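Local structure of BH2602 protein (Bacillus halodurans, 3NWZ) at residues A[42-46]-A[47-51]; A[88-91]-A[92-96]; A[97-100]-A[101-104]. The protein binds coenzyme A and, as a member of the hotdog-fold thioesterase superfamily, probably hydrolyses acyl-CoA thioesters. One frame throughout, in Å; residues are numbered along the deposited sequence.

Contact 1: residues A[42-46]-A[47-51]; sequences RRYAT and YLASL
Tyr-44 lays one face of its ring over the first turn of the helix that begins at Tyr-47. Ser-50 CA stands 3.7 Å from the centroid of the Tyr-44 ring and 26° off the ring normal, so its C-H makes a CH-pi contact over the face, displaced toward the CD2 rim, where Tyr-44 CD2 lies 3.6 Å from Ser-50 CB. The carbonyl oxygen of Ala-49 lies over the same face, farther round toward CE1. Next to it, the methyl of Ala-49 meets the ring at CD1, with Ala-49 CB 3.9 Å from Tyr-44 CD1. A chi1 of -76° puts the ring anti to its own carbonyl carbon and lays it against the helix.

Thr-46 is the N-cap. With chi1 at 68°, OG1 stands between backbone N and carbonyl carbon and looks into the first turn, where Thr-46 OG1 accepts a weak but fairly straight bond from Ala-49 N at 3.3 Å. Its carbonyl does the regular helical work: Ser-50 N donates to Thr-46 O at 3.0 Å. OG1 thus serves an amide of the first turn that no helical carbonyl takes up, while the carbonyl of the same residue opens the regular bonding.

The loop itself starts in the Schellman motif at Arg-42, which ends helix 23-40. Helix 47-52 then packs back on that helix, with Tyr-47 and Leu-51 on Leu-36. It also borders the second subunit, where Tyr-47 OH bonds to Glu-24 and Leu-48 rests on Leu-73, both of that subunit.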
loop_
_atom_site.group_PDB
_atom_site.type_symbol
_atom_site.label_atom_id
_atom_site.label_comp_id
_atom_site.label_asym_id
_atom_site.label_seq_id
_atom_site.Cartn_x
_atom_site.Cartn_y
_atom_site.Cartn_z
ATOM N N ARG A 42 -12.933 -33.274 -0.446
ATOM C CA ARG A 42 -11.570 -32.764 -0.538
ATOM C C ARG A 42 -11.137 -32.296 -1.922
ATOM O O ARG A 42 -9.973 -32.427 -2.293
ATOM C CB ARG A 42 -10.581 -33.789 0.018
ATOM C CG ARG A 42 -10.439 -33.727 1.536
ATOM C CD ARG A 42 -9.519 -34.808 2.057
ATOM N NE ARG A 42 -9.185 -34.609 3.464
ATOM C CZ ARG A 42 -8.443 -35.446 4.185
ATOM N NH1 ARG A 42 -7.952 -36.551 3.633
ATOM N NH2 ARG A 42 -8.184 -35.176 5.460
ATOM N N ARG A 43 -12.080 -31.737 -2.675
ATOM C CA ARG A 43 -11.784 -31.213 -3.997
ATOM C C ARG A 43 -11.208 -29.811 -3.777
ATOM O O ARG A 43 -10.690 -29.193 -4.706
ATOM C CB ARG A 43 -13.060 -31.146 -4.849
ATOM C CG ARG A 43 -13.761 -32.500 -5.044
ATOM C CD ARG A 43 -14.998 -32.407 -5.951
ATOM N NE ARG A 43 -14.773 -32.849 -7.334
ATOM C CZ ARG A 43 -14.498 -34.103 -7.702
ATOM N NH1 ARG A 43 -14.401 -35.066 -6.795
ATOM N NH2 ARG A 43 -14.329 -34.399 -8.985
ATOM N N TYR A 44 -11.313 -29.336 -2.529
ATOM C CA TYR A 44 -10.817 -28.026 -2.068
ATOM C C TYR A 44 -10.226 -28.168 -0.655
ATOM O O TYR A 44 -10.836 -28.774 0.226
ATOM C CB TYR A 44 -11.955 -27.009 -1.980
ATOM C CG TYR A 44 -12.434 -26.462 -3.285
ATOM C CD1 TYR A 44 -11.616 -25.643 -4.053
ATOM C CD2 TYR A 44 -13.715 -26.738 -3.749
ATOM C CE1 TYR A 44 -12.062 -25.105 -5.257
ATOM C CE2 TYR A 44 -14.173 -26.203 -4.955
ATOM C CZ TYR A 44 -13.337 -25.386 -5.701
ATOM O OH TYR A 44 -13.766 -24.843 -6.885
ATOM N N ALA A 45 -9.057 -27.588 -0.424
ATOM C CA ALA A 45 -8.437 -27.672 0.901
ATOM C C ALA A 45 -9.205 -26.870 1.946
ATOM O O ALA A 45 -9.345 -27.320 3.085
ATOM C CB ALA A 45 -6.968 -27.182 0.857
ATOM N N THR A 46 -9.706 -25.697 1.550
ATOM C CA THR A 46 -10.420 -24.795 2.455
ATOM C C THR A 46 -11.874 -24.488 2.093
ATOM O O THR A 46 -12.308 -24.646 0.946
ATOM C CB THR A 46 -9.723 -23.436 2.540
ATOM O OG1 THR A 46 -9.854 -22.766 1.274
ATOM C CG2 THR A 46 -8.267 -23.605 2.877
ATOM N N TYR A 47 -12.603 -24.001 3.093
ATOM C CA TYR A 47 -14.007 -23.646 2.931
ATOM C C TYR A 47 -14.163 -22.405 2.070
ATOM O O TYR A 47 -15.089 -22.313 1.262
ATOM C CB TYR A 47 -14.652 -23.388 4.298
ATOM C CG TYR A 47 -14.764 -24.621 5.147
ATOM C CD1 TYR A 47 -13.742 -24.981 6.016
ATOM C CD2 TYR A 47 -15.866 -25.465 5.035
ATOM C CE1 TYR A 47 -13.811 -26.160 6.751
ATOM C CE2 TYR A 47 -15.940 -26.639 5.760
ATOM C CZ TYR A 47 -14.908 -26.987 6.613
ATOM O OH TYR A 47 -14.947 -28.184 7.291
ATOM N N LEU A 48 -13.259 -21.449 2.250
ATOM C CA LEU A 48 -13.318 -20.206 1.495
ATOM C C LEU A 48 -13.245 -20.448 -0.010
ATOM O O LEU A 48 -14.074 -19.943 -0.759
ATOM C CB LEU A 48 -12.196 -19.273 1.945
ATOM C CG LEU A 48 -12.698 -17.870 2.311
ATOM C CD1 LEU A 48 -13.024 -17.058 1.051
ATOM C CD2 LEU A 48 -13.930 -17.994 3.213
ATOM N N ALA A 49 -12.249 -21.225 -0.431
ATOM C CA ALA A 49 -12.051 -21.570 -1.834
ATOM C C ALA A 49 -13.258 -22.375 -2.294
ATOM O O ALA A 49 -13.848 -22.101 -3.338
ATOM C CB ALA A 49 -10.789 -22.392 -1.982
ATOM N N SER A 50 -13.621 -23.371 -1.491
ATOM C CA SER A 50 -14.767 -24.230 -1.775
ATOM C C SER A 50 -16.098 -23.482 -1.922
ATOM O O SER A 50 -16.877 -23.768 -2.835
ATOM C CB SER A 50 -14.917 -25.283 -0.675
ATOM O OG SER A 50 -16.141 -25.982 -0.833
ATOM N N LEU A 51 -16.365 -22.536 -1.026
ATOM C CA LEU A 51 -17.615 -21.791 -1.072
ATOM C C LEU A 51 -17.575 -20.680 -2.090
ATOM O O LEU A 51 -18.611 -20.109 -2.433
ATOM C CB LEU A 51 -17.951 -21.208 0.302
ATOM C CG LEU A 51 -18.579 -22.147 1.346
ATOM C CD1 LEU A 51 -17.951 -23.523 1.297
ATOM C CD2 LEU A 51 -18.393 -21.540 2.732
#

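Contact 2: residues A[88-91]-A[92-96]; sequences TLLD and TAMGQ
Thr-92 turns its hydroxyl back toward Thr-88 through a chi1 of -56°, which sets OG1 anti to its own carbonyl carbon and beside the backbone N. From there OG1 donates to Thr-88 O, the same carbonyl that receives Thr-92 N at 3.0 Å. The modelled hydroxyl bond is very short, and its exact length is doubtful at this resolution, but the fork of amide and hydroxyl on one oxygen is clear. The amide reaches that oxygen from above the carbonyl plane, 40° out of it. Similarly, a chi1 of -50° carries CG of the selenomethionine Met-94 alongside Leu-90 O; the chain then bends at chi3. Leu-90 CD2 meets this chain from the preceding turn, 4.1 Å from Met-94 CG and equally far from SE, the two side chains crossing at a slant.

These pairs belong to the central helix 83-100 of the hotdog fold, around which the antiparallel sheet curls. Leu-89 and Ala-93 occupy one flank, against strands 64-69 and 125-135, while Leu-90 and Met-94 face Val-146 and Val-142 of strand 139-147. Met-94 also reaches Phe-161.

Regular i to i+4 bonds bind the turns beneath the side chains. Met-94 N donates to Leu-90 O at 2.8 Å in an almost straight bond, and Gly-95 N reaches Asp-91 O at 2.8 Å from a more tilted direction. The carboxylate of Asp-91 turns off the helix, with OD1 bonded to Thr-110 OG1 on strand 108-117. Where the helix borders the second subunit, Asp-91 and Thr-92 pack on His-82 of that subunit, and Thr-88 on its Gly-84.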
loop_
_atom_site.group_PDB
_atom_site.type_symbol
_atom_site.label_atom_id
_atom_site.label_comp_id
_atom_site.label_asym_id
_atom_site.label_seq_id
_atom_site.Cartn_x
_atom_site.Cartn_y
_atom_site.Cartn_z
ATOM N N THR A 88 -8.928 -10.457 -1.229
ATOM C CA THR A 88 -8.638 -11.861 -0.981
ATOM C C THR A 88 -8.317 -12.641 -2.248
ATOM O O THR A 88 -7.586 -13.619 -2.200
ATOM C CB THR A 88 -9.819 -12.502 -0.238
ATOM O OG1 THR A 88 -9.940 -11.870 1.041
ATOM C CG2 THR A 88 -9.602 -13.982 -0.041
ATOM N N LEU A 89 -8.874 -12.209 -3.375
ATOM C CA LEU A 89 -8.634 -12.862 -4.675
ATOM C C LEU A 89 -7.240 -12.522 -5.164
ATOM O O LEU A 89 -6.463 -13.412 -5.491
ATOM C CB LEU A 89 -9.648 -12.389 -5.724
ATOM C CG LEU A 89 -9.615 -13.050 -7.102
ATOM C CD1 LEU A 89 -9.948 -14.535 -6.978
ATOM C CD2 LEU A 89 -10.637 -12.352 -7.999
ATOM N N LEU A 90 -6.927 -11.230 -5.204
ATOM C CA LEU A 90 -5.609 -10.783 -5.644
ATOM C C LEU A 90 -4.571 -11.521 -4.818
ATOM O O LEU A 90 -3.627 -12.090 -5.353
ATOM C CB LEU A 90 -5.460 -9.268 -5.436
ATOM C CG LEU A 90 -5.163 -8.419 -6.676
ATOM C CD1 LEU A 90 -4.951 -6.989 -6.259
ATOM C CD2 LEU A 90 -3.920 -8.950 -7.393
ATOM N N ASP A 91 -4.764 -11.509 -3.499
ATOM C CA ASP A 91 -3.866 -12.187 -2.564
ATOM C C ASP A 91 -3.723 -13.666 -2.952
ATOM O O ASP A 91 -2.623 -14.218 -2.983
ATOM C CB ASP A 91 -4.439 -12.070 -1.141
ATOM C CG ASP A 91 -3.621 -12.839 -0.105
ATOM O OD1 ASP A 91 -2.436 -12.497 0.108
ATOM O OD2 ASP A 91 -4.172 -13.785 0.499
ATOM N N THR A 92 -4.844 -14.301 -3.260
ATOM C CA THR A 92 -4.831 -15.707 -3.624
ATOM C C THR A 92 -4.011 -15.920 -4.892
ATOM O O THR A 92 -3.185 -16.831 -4.961
ATOM C CB THR A 92 -6.265 -16.236 -3.811
ATOM O OG1 THR A 92 -7.013 -15.992 -2.617
ATOM C CG2 THR A 92 -6.257 -17.703 -4.017
ATOM N N ALA A 93 -4.233 -15.066 -5.886
ATOM C CA ALA A 93 -3.491 -15.149 -7.139
ATOM C C ALA A 93 -1.989 -14.971 -6.849
ATOM O O ALA A 93 -1.167 -15.839 -7.184
ATOM C CB ALA A 93 -3.988 -14.068 -8.109
HETATM N N MSE A 94 -1.639 -13.863 -6.195
HETATM C CA MSE A 94 -0.250 -13.578 -5.887
HETATM C C MSE A 94 0.414 -14.664 -5.062
HETATM O O MSE A 94 1.645 -14.883 -5.154
HETATM C CB MSE A 94 -0.154 -12.266 -5.158
HETATM C CG MSE A 94 -0.895 -11.166 -5.844
HETATM SE SE MSE A 94 -0.801 -9.542 -4.841
HETATM C CE MSE A 94 0.258 -8.494 -6.063
ATOM N N GLY A 95 -0.391 -15.346 -4.253
ATOM C CA GLY A 95 0.146 -16.407 -3.434
ATOM C C GLY A 95 0.525 -17.601 -4.285
ATOM O O GLY A 95 1.689 -17.998 -4.342
ATOM N N GLN A 96 -0.464 -18.175 -4.955
ATOM C CA GLN A 96 -0.203 -19.328 -5.785
ATOM C C GLN A 96 0.950 -19.043 -6.740
ATOM O O GLN A 96 1.768 -19.930 -6.996
ATOM C CB GLN A 96 -1.478 -19.742 -6.511
ATOM C CG GLN A 96 -2.570 -20.203 -5.533
ATOM C CD GLN A 96 -3.618 -21.094 -6.180
ATOM O OE1 GLN A 96 -4.127 -20.795 -7.252
ATOM N NE2 GLN A 96 -3.947 -22.186 -5.518
#

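Contact 3: residues A[97-100]-A[101-104]; sequences MVNR and QLPD
Gln-101 N donates to Val-98 O at 3.1 Å and, more weakly, to Met-97 O at 3.4 Å, a bifurcated bond at the C-terminal end of helix 83-100, the central helix of the hotdog fold. The Val-98 bond is bent, 141° at the hydrogen, and its donor lies well above the carbonyl plane; it closes a tightened last turn at Gln-101, the first residue to leave helical angles. Arg-100 sends its guanidinium across the amide of Gln-101, whose NE2 sits at the guanidinium edge, 3.6 Å from Arg-100 NH1, with the two planes 47° apart. Both are N-H donors, so they merely adjoin; the charge of Arg-100 is met by a salt bridge from NH1 to Glu-58.

Farther out the contacts are mostly van der Waals packing. The chain of selenomethionine Met-97, bent at chi2 and chi3, brings CE within 4.0 Å of Gln-101 CG, the two side chains running side by side. Leu-102 points the same way as Val-98: its CD1 lies 4.2 Å from Val-98 CG1, while its CG rests over Val-98 O. The amide oxygen of Asn-99 comes up to the same methyl, OD1 to Leu-102 CD1 4.1 Å.

Val-98 and Leu-102 together lean on Ile-140 of strand 139-147 and Ala-108 of strand 108-117; the side chain of Lys-137, a CoA-binding residue, is about 7 Å from that of Leu-102. Met-97 and Gln-101 meet Ile-132 of strand 125-135, and Arg-100 packs on Phe-64 of strand 64-69.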
loop_
_atom_site.group_PDB
_atom_site.type_symbol
_atom_site.label_atom_id
_atom_site.label_comp_id
_atom_site.label_asym_id
_atom_site.label_seq_id
_atom_site.Cartn_x
_atom_site.Cartn_y
_atom_site.Cartn_z
HETATM N N MSE A 97 1.022 -17.805 -7.243
HETATM C CA MSE A 97 2.119 -17.365 -8.113
HETATM C C MSE A 97 3.434 -17.617 -7.358
HETATM O O MSE A 97 4.258 -18.437 -7.764
HETATM C CB MSE A 97 1.986 -15.863 -8.410
HETATM C CG MSE A 97 3.120 -15.233 -9.263
HETATM SE SE MSE A 97 3.097 -15.684 -11.168
HETATM C CE MSE A 97 4.021 -17.403 -11.093
ATOM N N VAL A 98 3.617 -16.918 -6.237
ATOM C CA VAL A 98 4.821 -17.091 -5.419
ATOM C C VAL A 98 5.156 -18.565 -5.165
ATOM O O VAL A 98 6.278 -19.026 -5.403
ATOM C CB VAL A 98 4.676 -16.421 -4.030
ATOM C CG1 VAL A 98 5.992 -16.530 -3.258
ATOM C CG2 VAL A 98 4.289 -14.977 -4.181
ATOM N N ASN A 99 4.173 -19.311 -4.683
ATOM C CA ASN A 99 4.404 -20.703 -4.352
ATOM C C ASN A 99 4.759 -21.638 -5.503
ATOM O O ASN A 99 5.373 -22.681 -5.294
ATOM C CB ASN A 99 3.216 -21.215 -3.544
ATOM C CG ASN A 99 3.207 -20.645 -2.139
ATOM O OD1 ASN A 99 4.118 -20.899 -1.360
ATOM N ND2 ASN A 99 2.189 -19.852 -1.814
ATOM N N ARG A 100 4.402 -21.264 -6.721
ATOM C CA ARG A 100 4.743 -22.101 -7.853
ATOM C C ARG A 100 6.202 -21.900 -8.277
ATOM O O ARG A 100 6.799 -22.768 -8.922
ATOM C CB ARG A 100 3.792 -21.824 -9.009
ATOM C CG ARG A 100 2.645 -22.833 -9.073
ATOM C CD ARG A 100 2.501 -23.422 -10.472
ATOM N NE ARG A 100 3.752 -23.972 -11.009
ATOM C CZ ARG A 100 4.746 -23.249 -11.535
ATOM N NH1 ARG A 100 4.651 -21.926 -11.603
ATOM N NH2 ARG A 100 5.836 -23.852 -12.003
ATOM N N GLN A 101 6.775 -20.763 -7.878
ATOM C CA GLN A 101 8.155 -20.417 -8.198
ATOM C C GLN A 101 9.095 -20.726 -7.040
ATOM O O GLN A 101 10.225 -20.223 -7.001
ATOM C CB GLN A 101 8.252 -18.930 -8.532
ATOM C CG GLN A 101 7.603 -18.564 -9.851
ATOM C CD GLN A 101 8.370 -19.123 -11.017
ATOM O OE1 GLN A 101 9.481 -18.680 -11.295
ATOM N NE2 GLN A 101 7.797 -20.114 -11.698
ATOM N N LEU A 102 8.632 -21.549 -6.101
ATOM C CA LEU A 102 9.437 -21.895 -4.937
ATOM C C LEU A 102 9.716 -23.380 -4.811
ATOM O O LEU A 102 8.857 -24.216 -5.117
ATOM C CB LEU A 102 8.754 -21.435 -3.639
ATOM C CG LEU A 102 8.563 -19.959 -3.282
ATOM C CD1 LEU A 102 8.071 -19.864 -1.826
ATOM C CD2 LEU A 102 9.854 -19.208 -3.425
ATOM N N PRO A 103 10.928 -23.728 -4.348
ATOM C CA PRO A 103 11.360 -25.112 -4.154
ATOM C C PRO A 103 10.315 -25.902 -3.367
ATOM O O PRO A 103 9.449 -25.312 -2.713
ATOM C CB PRO A 103 12.656 -24.946 -3.377
ATOM C CG PRO A 103 13.240 -23.729 -4.029
ATOM C CD PRO A 103 12.049 -22.797 -4.117
ATOM N N ASP A 104 10.384 -27.230 -3.435
ATOM C CA ASP A 104 9.440 -28.066 -2.701
ATOM C C ASP A 104 9.601 -27.841 -1.201
ATOM O O ASP A 104 8.616 -27.822 -0.460
ATOM C CB ASP A 104 9.661 -29.546 -3.024
ATOM C CG ASP A 104 8.777 -30.031 -4.150
ATOM O OD1 ASP A 104 8.772 -31.250 -4.415
ATOM O OD2 ASP A 104 8.085 -29.195 -4.769
#

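Following the chain from the N terminus, the three contacts come in series, none nested in or crossing another. Contact 1 closes the short loop between helices 23-40 and 47-52, ahead of the first two strands of the sheet. Contact 2 lies midway along helix 83-100, within continuous helix, and contact 3 closes the exit from that helix into the loop before strand 108-117; their segments adjoin in sequence. Contacts 1 and 2 approach to about 5 Å between nearest atoms without touching, and both border the second subunit. Contact 3, about 20 Å from contact 1 between centres, lies toward the CoA-binding residues Lys-137 and Arg-139.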